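Hen1 (Anabaena variabilis, PDB 3JWH) probably transfers a methyl group from S-adenosylmethionine to the 2'-hydroxyl of the 3'-terminal nucleotide of RNA, through its C-terminal methyltransferase domain. Local coordinates at residues A[16-21]-A[41-46]; A[33-38]-A[107-112]; A[135-140]-A[204-209]. All coordinates share one frame; numbering follows the deposited sequence.

Interaction 1 of 3, residues A[16-21]-A[41-46]; sequences QRMNGV and GNLLKI. With SAH (S-adenosyl-L-homocysteine), chain C.
Met18 and Leu43 mark the nearest backbone approach, CA to CA 6.3 Å, where helix segment 16-21 crosses helix segment 42-46 at -54° with the axes 10.6 Å apart. That spacing is filled by side chains, and Met18 contributes the largest buried surface. Its chain, bent at chi2 (68°) and chi3 (88°), turns along the opposing helix: SD rests 3.8 Å from Leu43 CB, and CE runs on to the first turn, 3.4 Å from Asn42 CB, the two side chains meeting at about a right angle. Ile46 lies near the same methionine, but the modelled closeness of its CD1 is doubtful. One helical turn after Met18, Val21 offers CG1 to Leu43 CD2 at a looser 4.1 Å. Asn42 also belongs to the S-adenosyl-L-homocysteine pocket, its CB standing 3.6 Å from OXT of the ligand, so the methionine methyl and the ligand carboxylate both approach this one carbon. No hydrogen bond joins the segments; the contact between them is made by apolar and van der Waals packing, consistent with a fit by shape rather than by polar pairing, beside the amino-acid end of the ligand.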
loop_
_atom_site.group_PDB
_atom_site.type_symbol
_atom_site.label_atom_id
_atom_site.label_comp_id
_atom_site.label_asym_id
_atom_site.label_seq_id
_atom_site.Cartn_x
_atom_site.Cartn_y
_atom_site.Cartn_z
ATOM N N GLN A 16 0.134 12.266 6.607
ATOM C CA GLN A 16 -0.997 11.674 7.301
ATOM C C GLN A 16 -1.219 10.266 6.794
ATOM O O GLN A 16 -1.554 9.365 7.558
ATOM C CB GLN A 16 -2.263 12.490 7.077
ATOM C CG GLN A 16 -2.464 13.581 8.091
ATOM C CD GLN A 16 -3.852 14.175 8.016
ATOM O OE1 GLN A 16 -4.216 15.024 8.825
ATOM N NE2 GLN A 16 -4.638 13.727 7.040
ATOM N N ARG A 17 -1.035 10.088 5.492
ATOM C CA ARG A 17 -1.216 8.783 4.888
ATOM C C ARG A 17 -0.167 7.825 5.431
ATOM O O ARG A 17 -0.495 6.751 5.926
ATOM C CB ARG A 17 -1.114 8.873 3.364
ATOM C CG ARG A 17 -1.703 7.656 2.665
ATOM C CD ARG A 17 -1.676 7.779 1.154
ATOM N NE ARG A 17 -2.378 8.962 0.676
ATOM C CZ ARG A 17 -1.785 10.112 0.374
ATOM N NH1 ARG A 17 -0.471 10.235 0.494
ATOM N NH2 ARG A 17 -2.509 11.144 -0.039
ATOM N N MET A 18 1.098 8.228 5.359
ATOM C CA MET A 18 2.164 7.379 5.854
ATOM C C MET A 18 1.966 6.969 7.310
ATOM O O MET A 18 2.121 5.792 7.651
ATOM C CB MET A 18 3.516 8.059 5.678
ATOM C CG MET A 18 4.475 7.246 4.816
ATOM S SD MET A 18 3.957 7.147 3.099
ATOM C CE MET A 18 4.740 8.617 2.469
ATOM N N ASN A 19 1.625 7.926 8.168
ATOM C CA ASN A 19 1.397 7.620 9.583
ATOM C C ASN A 19 0.263 6.613 9.711
ATOM O O ASN A 19 0.305 5.701 10.536
ATOM C CB ASN A 19 1.017 8.890 10.354
ATOM C CG ASN A 19 2.216 9.770 10.667
ATOM O OD1 ASN A 19 3.074 9.406 11.474
ATOM N ND2 ASN A 19 2.278 10.935 10.029
ATOM N N GLY A 20 -0.760 6.802 8.890
ATOM C CA GLY A 20 -1.893 5.899 8.920
ATOM C C GLY A 20 -1.516 4.486 8.519
ATOM O O GLY A 20 -2.022 3.530 9.089
ATOM N N VAL A 21 -0.632 4.355 7.534
ATOM C CA VAL A 21 -0.199 3.040 7.060
ATOM C C VAL A 21 0.724 2.381 8.085
ATOM O O VAL A 21 0.541 1.216 8.437
ATOM C CB VAL A 21 0.539 3.146 5.701
ATOM C CG1 VAL A 21 1.048 1.790 5.280
ATOM C CG2 VAL A 21 -0.390 3.698 4.645
ATOM N N GLY A 41 9.778 5.630 -3.054
ATOM C CA GLY A 41 10.174 5.109 -1.757
ATOM C C GLY A 41 9.831 5.935 -0.533
ATOM O O GLY A 41 10.507 5.834 0.489
ATOM N N ASN A 42 8.784 6.744 -0.617
ATOM C CA ASN A 42 8.397 7.568 0.524
ATOM C C ASN A 42 8.108 6.686 1.726
ATOM O O ASN A 42 8.686 6.876 2.794
ATOM C CB ASN A 42 7.191 8.433 0.176
ATOM C CG ASN A 42 7.538 9.525 -0.813
ATOM O OD1 ASN A 42 8.669 10.032 -0.818
ATOM N ND2 ASN A 42 6.570 9.913 -1.650
ATOM N N LEU A 43 7.237 5.696 1.547
ATOM C CA LEU A 43 6.938 4.790 2.639
ATOM C C LEU A 43 8.154 3.907 2.954
ATOM O O LEU A 43 8.408 3.588 4.120
ATOM C CB LEU A 43 5.727 3.922 2.298
ATOM C CG LEU A 43 5.481 2.789 3.294
ATOM C CD1 LEU A 43 5.144 3.360 4.670
ATOM C CD2 LEU A 43 4.358 1.908 2.793
ATOM N N LEU A 44 8.911 3.511 1.925
ATOM C CA LEU A 44 10.097 2.667 2.158
ATOM C C LEU A 44 11.117 3.390 3.061
ATOM O O LEU A 44 11.765 2.759 3.892
ATOM C CB LEU A 44 10.779 2.278 0.830
ATOM C CG LEU A 44 10.033 1.469 -0.247
ATOM C CD1 LEU A 44 11.005 1.213 -1.382
ATOM C CD2 LEU A 44 9.485 0.142 0.294
ATOM N N LYS A 45 11.261 4.703 2.900
ATOM C CA LYS A 45 12.199 5.474 3.724
ATOM C C LYS A 45 11.807 5.411 5.198
ATOM O O LYS A 45 12.648 5.187 6.070
ATOM C CB LYS A 45 12.239 6.932 3.260
ATOM C CG LYS A 45 13.223 7.799 4.029
ATOM C CD LYS A 45 13.510 9.108 3.308
ATOM C CE LYS A 45 14.784 9.753 3.842
ATOM N NZ LYS A 45 15.174 10.978 3.075
ATOM N N ILE A 46 10.516 5.593 5.467
ATOM C CA ILE A 46 9.995 5.547 6.826
ATOM C C ILE A 46 10.116 4.163 7.479
ATOM O O ILE A 46 10.411 4.064 8.660
ATOM C CB ILE A 46 8.508 6.031 6.845
ATOM C CG1 ILE A 46 8.469 7.547 6.622
ATOM C CG2 ILE A 46 7.839 5.695 8.181
ATOM C CD1 ILE A 46 7.111 8.077 6.225
HETATM N N SAH C . 3.136 4.541 -3.482
HETATM C CA SAH C . 3.988 5.680 -3.857
HETATM C CB SAH C . 3.351 6.425 -5.032
HETATM C CG SAH C . 3.143 5.478 -6.213
HETATM S SD SAH C . 2.324 6.249 -7.658
HETATM C C SAH C . 4.112 6.641 -2.672
HETATM O O SAH C . 3.301 7.591 -2.638
HETATM O OXT SAH C . 5.011 6.404 -1.835
HETATM C "C5'" SAH C . 1.929 4.707 -8.559
HETATM C "C4'" SAH C . 3.135 3.766 -8.602
HETATM O "O4'" SAH C . 2.700 2.482 -9.082
HETATM C "C3'" SAH C . 4.182 4.287 -9.591
HETATM O "O3'" SAH C . 5.496 4.002 -9.105
HETATM C "C2'" SAH C . 3.875 3.445 -10.829
HETATM O "O2'" SAH C . 5.059 3.329 -11.624
HETATM C "C1'" SAH C . 3.597 2.111 -10.139
HETATM N N9 SAH C . 2.914 1.152 -11.034
HETATM C C8 SAH C . 1.866 1.421 -11.808
HETATM N N7 SAH C . 1.492 0.317 -12.450
HETATM C C5 SAH C . 2.308 -0.665 -12.084
HETATM C C6 SAH C . 2.416 -2.007 -12.413
HETATM N N6 SAH C . 1.573 -2.557 -13.287
HETATM N N1 SAH C . 3.382 -2.737 -11.852
HETATM C C2 SAH C . 4.235 -2.196 -10.991
HETATM N N3 SAH C . 4.163 -0.923 -10.658
HETATM C C4 SAH C . 3.219 -0.132 -11.181
#

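Interaction 2 of 3, residues A[33-38]-A[107-112]; sequences VIDLGC and TVIEVI. With SAH (S-adenosyl-L-homocysteine), chain C.
Asp35 and Thr107 face each other as a parallel bridge pair, and their side chains, crossing obliquely on one face of the sheet, carry the polar core of the contact. Thr107 OG1 donates to Asp35 OD1 at 2.6 Å, reaching it from above the carboxylate plane, 36° out of it. Two torsions bring the groups together: Thr107 chi1 of 54° sets OG1 between its own N and carbonyl carbon, and Asp35 chi1 of -171° swings the carboxylate beside its own carbonyl carbon. Thr107 CG2 turns instead to Val33 CG1, 4.1 Å away and roughly perpendicular. Backbone bonds run from Thr107 N to Ile34 O and from Leu36 N to Thr107 O.

Beyond this pair the strands diverge, and a water lies between them: Ile109 N donates to it at 2.8 Å, while Asp35 OD1 and Leu36 O lie within its donating range. Farther on, Gly37 O and Ile109 O both accept from N of S-adenosyl-L-homocysteine, at 3.1 and 2.9 Å, so the ligand's amino group bridges the turn after strand 32-36 and the end of strand 105-109. Gly37 has a positive phi, and a CB there would clash with Val111 CG2, consistent with the glycine-rich turn after the first strand of Rossmann-fold methyltransferases.

Strands 32-36 and 105-109 are neighbours in the middle of the sheet. Leu43 of helix 42-49 covers Asp35 and Thr107, Phe123 and Leu127 of helix 117-131 pack on Leu36 and Val108, and strand 55-60 pairs with Val33 and Asp35 along the other edge.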
loop_
_atom_site.group_PDB
_atom_site.type_symbol
_atom_site.label_atom_id
_atom_site.label_comp_id
_atom_site.label_asym_id
_atom_site.label_seq_id
_atom_site.Cartn_x
_atom_site.Cartn_y
_atom_site.Cartn_z
ATOM N N VAL A 33 7.459 -6.389 5.429
ATOM C CA VAL A 33 6.560 -5.726 4.507
ATOM C C VAL A 33 7.032 -5.547 3.079
ATOM O O VAL A 33 8.184 -5.226 2.821
ATOM C CB VAL A 33 6.187 -4.303 5.027
ATOM C CG1 VAL A 33 5.105 -3.670 4.122
ATOM C CG2 VAL A 33 5.736 -4.375 6.498
ATOM N N ILE A 34 6.101 -5.718 2.153
ATOM C CA ILE A 34 6.403 -5.514 0.766
ATOM C C ILE A 34 5.491 -4.422 0.220
ATOM O O ILE A 34 4.283 -4.531 0.267
ATOM C CB ILE A 34 6.258 -6.826 -0.058
ATOM C CG1 ILE A 34 6.578 -6.543 -1.521
ATOM C CG2 ILE A 34 4.852 -7.380 0.051
ATOM C CD1 ILE A 34 6.745 -7.822 -2.384
ATOM N N ASP A 35 6.094 -3.368 -0.316
ATOM C CA ASP A 35 5.348 -2.246 -0.872
ATOM C C ASP A 35 5.208 -2.342 -2.398
ATOM O O ASP A 35 6.170 -2.106 -3.135
ATOM C CB ASP A 35 6.049 -0.954 -0.476
ATOM C CG ASP A 35 5.240 0.273 -0.815
ATOM O OD1 ASP A 35 3.993 0.217 -0.713
ATOM O OD2 ASP A 35 5.858 1.302 -1.165
ATOM N N LEU A 36 4.015 -2.688 -2.858
ATOM C CA LEU A 36 3.759 -2.854 -4.288
ATOM C C LEU A 36 3.418 -1.524 -4.970
ATOM O O LEU A 36 2.416 -0.900 -4.666
ATOM C CB LEU A 36 2.646 -3.884 -4.490
ATOM C CG LEU A 36 2.853 -5.201 -3.721
ATOM C CD1 LEU A 36 1.584 -6.025 -3.755
ATOM C CD2 LEU A 36 4.026 -5.974 -4.314
ATOM N N GLY A 37 4.262 -1.119 -5.908
ATOM C CA GLY A 37 4.082 0.145 -6.594
ATOM C C GLY A 37 4.682 1.164 -5.643
ATOM O O GLY A 37 4.083 2.192 -5.340
ATOM N N CYS A 38 5.888 0.870 -5.176
ATOM C CA CYS A 38 6.578 1.713 -4.208
ATOM C C CYS A 38 6.987 3.119 -4.663
ATOM O O CYS A 38 7.282 3.974 -3.832
ATOM C CB CYS A 38 7.802 0.967 -3.678
ATOM S SG CYS A 38 9.124 0.781 -4.875
ATOM N N THR A 107 1.568 -3.515 1.059
ATOM C CA THR A 107 0.909 -2.207 1.068
ATOM C C THR A 107 0.769 -1.777 -0.376
ATOM O O THR A 107 1.680 -1.953 -1.172
ATOM C CB THR A 107 1.717 -1.136 1.843
ATOM O OG1 THR A 107 3.053 -1.064 1.322
ATOM C CG2 THR A 107 1.748 -1.456 3.331
ATOM N N VAL A 108 -0.382 -1.224 -0.719
ATOM C CA VAL A 108 -0.653 -0.769 -2.077
ATOM C C VAL A 108 -1.149 0.671 -1.845
ATOM O O VAL A 108 -2.349 0.909 -1.669
ATOM C CB VAL A 108 -1.777 -1.629 -2.722
ATOM C CG1 VAL A 108 -1.820 -1.397 -4.199
ATOM C CG2 VAL A 108 -1.575 -3.111 -2.387
ATOM N N ILE A 109 -0.219 1.616 -1.846
ATOM C CA ILE A 109 -0.513 3.016 -1.563
ATOM C C ILE A 109 -0.666 3.907 -2.775
ATOM O O ILE A 109 0.291 4.132 -3.521
ATOM C CB ILE A 109 0.580 3.610 -0.675
ATOM C CG1 ILE A 109 0.909 2.629 0.444
ATOM C CG2 ILE A 109 0.112 4.941 -0.065
ATOM C CD1 ILE A 109 -0.284 2.242 1.319
ATOM N N GLU A 110 -1.877 4.416 -2.966
ATOM C CA GLU A 110 -2.160 5.288 -4.094
ATOM C C GLU A 110 -1.719 4.606 -5.389
ATOM O O GLU A 110 -1.022 5.197 -6.224
ATOM C CB GLU A 110 -1.427 6.623 -3.919
ATOM C CG GLU A 110 -1.645 7.274 -2.533
ATOM C CD GLU A 110 -3.120 7.584 -2.218
ATOM O OE1 GLU A 110 -3.729 8.429 -2.912
ATOM O OE2 GLU A 110 -3.669 6.984 -1.272
ATOM N N VAL A 111 -2.133 3.353 -5.549
ATOM C CA VAL A 111 -1.785 2.585 -6.731
ATOM C C VAL A 111 -2.983 2.189 -7.579
ATOM O O VAL A 111 -2.941 2.341 -8.792
ATOM C CB VAL A 111 -0.998 1.293 -6.358
ATOM C CG1 VAL A 111 -0.877 0.378 -7.561
ATOM C CG2 VAL A 111 0.389 1.652 -5.875
ATOM N N ILE A 112 -4.049 1.691 -6.948
ATOM C CA ILE A 112 -5.227 1.224 -7.692
ATOM C C ILE A 112 -5.846 2.175 -8.713
ATOM O O ILE A 112 -6.299 1.744 -9.773
ATOM C CB ILE A 112 -6.366 0.731 -6.740
ATOM C CG1 ILE A 112 -6.791 1.843 -5.779
ATOM C CG2 ILE A 112 -5.902 -0.486 -5.967
ATOM C CD1 ILE A 112 -7.957 1.455 -4.891
HETATM N N SAH C . 3.136 4.541 -3.482
HETATM C CA SAH C . 3.988 5.680 -3.857
HETATM C CB SAH C . 3.351 6.425 -5.032
HETATM C CG SAH C . 3.143 5.478 -6.213
HETATM S SD SAH C . 2.324 6.249 -7.658
HETATM C C SAH C . 4.112 6.641 -2.672
HETATM O O SAH C . 3.301 7.591 -2.638
HETATM O OXT SAH C . 5.011 6.404 -1.835
HETATM C "C5'" SAH C . 1.929 4.707 -8.559
HETATM C "C4'" SAH C . 3.135 3.766 -8.602
HETATM O "O4'" SAH C . 2.700 2.482 -9.082
HETATM C "C3'" SAH C . 4.182 4.287 -9.591
HETATM O "O3'" SAH C . 5.496 4.002 -9.105
HETATM C "C2'" SAH C . 3.875 3.445 -10.829
HETATM O "O2'" SAH C . 5.059 3.329 -11.624
HETATM C "C1'" SAH C . 3.597 2.111 -10.139
HETATM N N9 SAH C . 2.914 1.152 -11.034
HETATM C C8 SAH C . 1.866 1.421 -11.808
HETATM N N7 SAH C . 1.492 0.317 -12.450
HETATM C C5 SAH C . 2.308 -0.665 -12.084
HETATM C C6 SAH C . 2.416 -2.007 -12.413
HETATM N N6 SAH C . 1.573 -2.557 -13.287
HETATM N N1 SAH C . 3.382 -2.737 -11.852
HETATM C C2 SAH C . 4.235 -2.196 -10.991
HETATM N N3 SAH C . 4.163 -0.923 -10.658
HETATM C C4 SAH C . 3.219 -0.132 -11.181
HETATM O O HOH W 1 2.341 1.137 -2.771
#

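Interaction 3 of 3, residues A[135-140]-A[204-209]; sequences IVIVTT and MAVFIH
Phe207 presents the edge of its ring to the neighbouring strand: Val136 O lies in the ring plane, 3.6 Å from CD2, and Val138 CG2 comes up near the same plane at 4.0 Å from CE2. Neither face of the ring is used in meeting this strand. The ring also forms an edge-to-face pair with Phe128, while Ala175 and Ile178 of helix 168-181 also touch the phenylalanine.

The backbones run antiparallel at 167°. Val136 with Phe207 and Val138 with Ala205 are hydrogen-bonded pairs, each with two N-H to O bonds; the straightest, Phe207 N to Val136 O, has an N-H...O angle of 172°. CA-H groups of residues in the non-hydrogen-bonded pairs also approach carbonyl oxygens of the adjoining pairs, as Ile137 CA does Ala205 O at 3.4 Å.

On the sheet face opposite Phe207, Met204 leaves its strand with CG anti to the backbone N (chi1 177°), then bends at chi3, passing across two neighbours: its CG lies 3.8 Å from Thr139 CG2 and its SD 3.8 Å from Ile137 CG2. Replacing it with an alanine would probably open a gap over Thr139 and Ile137 and leave both methyl groups without their thioether partner. At the other end of this face Ile135 and Ile208 lie side by side, CD1 to CG1 3.6 Å.

Thr139 turns OG1 to Glu110. Strand 135-141 pairs on its far side with strand 105-109, and strand 202-209 has strand 184-188 as its other neighbour in the sheet. Helix 13-27 packs through Ala24 on Ile137 and Met204, and helix 168-181 covers Ala205 and Phe207.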
loop_
_atom_site.group_PDB
_atom_site.type_symbol
_atom_site.label_atom_id
_atom_site.label_comp_id
_atom_site.label_asym_id
_atom_site.label_seq_id
_atom_site.Cartn_x
_atom_site.Cartn_y
_atom_site.Cartn_z
ATOM N N ILE A 135 -1.833 -9.619 5.934
ATOM C CA ILE A 135 -2.353 -8.252 5.918
ATOM C C ILE A 135 -2.141 -7.559 4.588
ATOM O O ILE A 135 -1.092 -7.715 3.977
ATOM C CB ILE A 135 -1.645 -7.371 6.993
ATOM C CG1 ILE A 135 -1.842 -7.966 8.381
ATOM C CG2 ILE A 135 -2.149 -5.933 6.924
ATOM C CD1 ILE A 135 -3.278 -8.217 8.715
ATOM N N VAL A 136 -3.134 -6.793 4.150
ATOM C CA VAL A 136 -3.028 -5.992 2.925
ATOM C C VAL A 136 -3.593 -4.586 3.188
ATOM O O VAL A 136 -4.766 -4.442 3.521
ATOM C CB VAL A 136 -3.832 -6.562 1.740
ATOM C CG1 VAL A 136 -3.531 -5.745 0.512
ATOM C CG2 VAL A 136 -3.499 -8.032 1.511
ATOM N N ILE A 137 -2.774 -3.557 3.025
ATOM C CA ILE A 137 -3.251 -2.199 3.227
ATOM C C ILE A 137 -3.293 -1.471 1.892
ATOM O O ILE A 137 -2.295 -1.397 1.187
ATOM C CB ILE A 137 -2.363 -1.442 4.253
ATOM C CG1 ILE A 137 -2.506 -2.109 5.615
ATOM C CG2 ILE A 137 -2.793 0.047 4.343
ATOM C CD1 ILE A 137 -1.190 -2.304 6.366
ATOM N N VAL A 138 -4.480 -0.974 1.546
ATOM C CA VAL A 138 -4.729 -0.246 0.301
ATOM C C VAL A 138 -5.313 1.158 0.565
ATOM O O VAL A 138 -6.298 1.295 1.289
ATOM C CB VAL A 138 -5.756 -1.001 -0.569
ATOM C CG1 VAL A 138 -6.001 -0.233 -1.884
ATOM C CG2 VAL A 138 -5.280 -2.424 -0.822
ATOM N N THR A 139 -4.718 2.200 -0.009
ATOM C CA THR A 139 -5.272 3.539 0.177
ATOM C C THR A 139 -5.485 4.141 -1.188
ATOM O O THR A 139 -4.726 3.887 -2.117
ATOM C CB THR A 139 -4.336 4.495 0.953
ATOM O OG1 THR A 139 -3.244 4.868 0.117
ATOM C CG2 THR A 139 -3.798 3.849 2.181
ATOM N N THR A 140 -6.525 4.948 -1.319
ATOM C CA THR A 140 -6.800 5.592 -2.592
ATOM C C THR A 140 -7.442 6.951 -2.305
ATOM O O THR A 140 -8.018 7.159 -1.236
ATOM C CB THR A 140 -7.721 4.719 -3.453
ATOM O OG1 THR A 140 -7.682 5.182 -4.810
ATOM C CG2 THR A 140 -9.157 4.742 -2.911
ATOM N N MET A 204 -8.763 4.334 3.199
ATOM C CA MET A 204 -7.817 3.257 3.446
ATOM C C MET A 204 -8.584 1.971 3.727
ATOM O O MET A 204 -9.663 1.990 4.315
ATOM C CB MET A 204 -6.897 3.596 4.632
ATOM C CG MET A 204 -5.908 2.479 5.006
ATOM S SD MET A 204 -4.520 2.980 6.066
ATOM C CE MET A 204 -5.143 2.526 7.604
ATOM N N ALA A 205 -8.046 0.851 3.264
ATOM C CA ALA A 205 -8.680 -0.427 3.510
ATOM C C ALA A 205 -7.640 -1.361 4.103
ATOM O O ALA A 205 -6.545 -1.508 3.566
ATOM C CB ALA A 205 -9.228 -0.999 2.229
ATOM N N VAL A 206 -7.971 -1.947 5.244
ATOM C CA VAL A 206 -7.078 -2.887 5.889
ATOM C C VAL A 206 -7.748 -4.257 5.779
ATOM O O VAL A 206 -8.759 -4.513 6.432
ATOM C CB VAL A 206 -6.849 -2.528 7.379
ATOM C CG1 VAL A 206 -5.954 -3.562 8.028
ATOM C CG2 VAL A 206 -6.189 -1.150 7.491
ATOM N N PHE A 207 -7.203 -5.114 4.915
ATOM C CA PHE A 207 -7.719 -6.464 4.722
ATOM C C PHE A 207 -6.961 -7.414 5.626
ATOM O O PHE A 207 -5.731 -7.386 5.678
ATOM C CB PHE A 207 -7.517 -6.935 3.285
ATOM C CG PHE A 207 -8.312 -6.183 2.272
ATOM C CD1 PHE A 207 -9.585 -6.610 1.914
ATOM C CD2 PHE A 207 -7.756 -5.102 1.611
ATOM C CE1 PHE A 207 -10.275 -5.979 0.912
ATOM C CE2 PHE A 207 -8.437 -4.465 0.609
ATOM C CZ PHE A 207 -9.693 -4.899 0.252
ATOM N N ILE A 208 -7.683 -8.261 6.339
ATOM C CA ILE A 208 -7.026 -9.225 7.201
ATOM C C ILE A 208 -7.439 -10.617 6.743
ATOM O O ILE A 208 -8.629 -10.900 6.556
ATOM C CB ILE A 208 -7.396 -9.014 8.674
ATOM C CG1 ILE A 208 -6.838 -7.666 9.142
ATOM C CG2 ILE A 208 -6.820 -10.141 9.536
ATOM C CD1 ILE A 208 -7.131 -7.358 10.588
ATOM N N HIS A 209 -6.455 -11.484 6.543
ATOM C CA HIS A 209 -6.748 -12.829 6.079
ATOM C C HIS A 209 -7.517 -13.613 7.125
ATOM O O HIS A 209 -7.242 -13.521 8.311
ATOM C CB HIS A 209 -5.452 -13.580 5.725
ATOM C CG HIS A 209 -5.673 -14.798 4.884
ATOM N ND1 HIS A 209 -6.362 -15.905 5.337
ATOM C CD2 HIS A 209 -5.361 -15.055 3.592
ATOM C CE1 HIS A 209 -6.472 -16.784 4.356
ATOM N NE2 HIS A 209 -5.872 -16.293 3.287
#

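All three contacts are mainly buried, interaction 2 lying closest to the chain centre; exposed Ile208 lies in interaction 3. Interactions 2 and 3 share one sheet, since strands 105-109 and 135-141 are neighbours, and Val108 N probably bonds to Ile137 O between them. Interaction 1 sits over that sheet: Val21 packs on Ile109, Leu43 on Thr107. Chemistry follows place: apolar helix packing in interaction 1, parallel pairing with a buried carboxylate and water in interaction 2, regular antiparallel pairing in interaction 3. Interactions 1 and 2 both touch the ligand. Glu110 ties the three together, salt-bridged to Arg17 and probably hydrogen-bonded to Thr139.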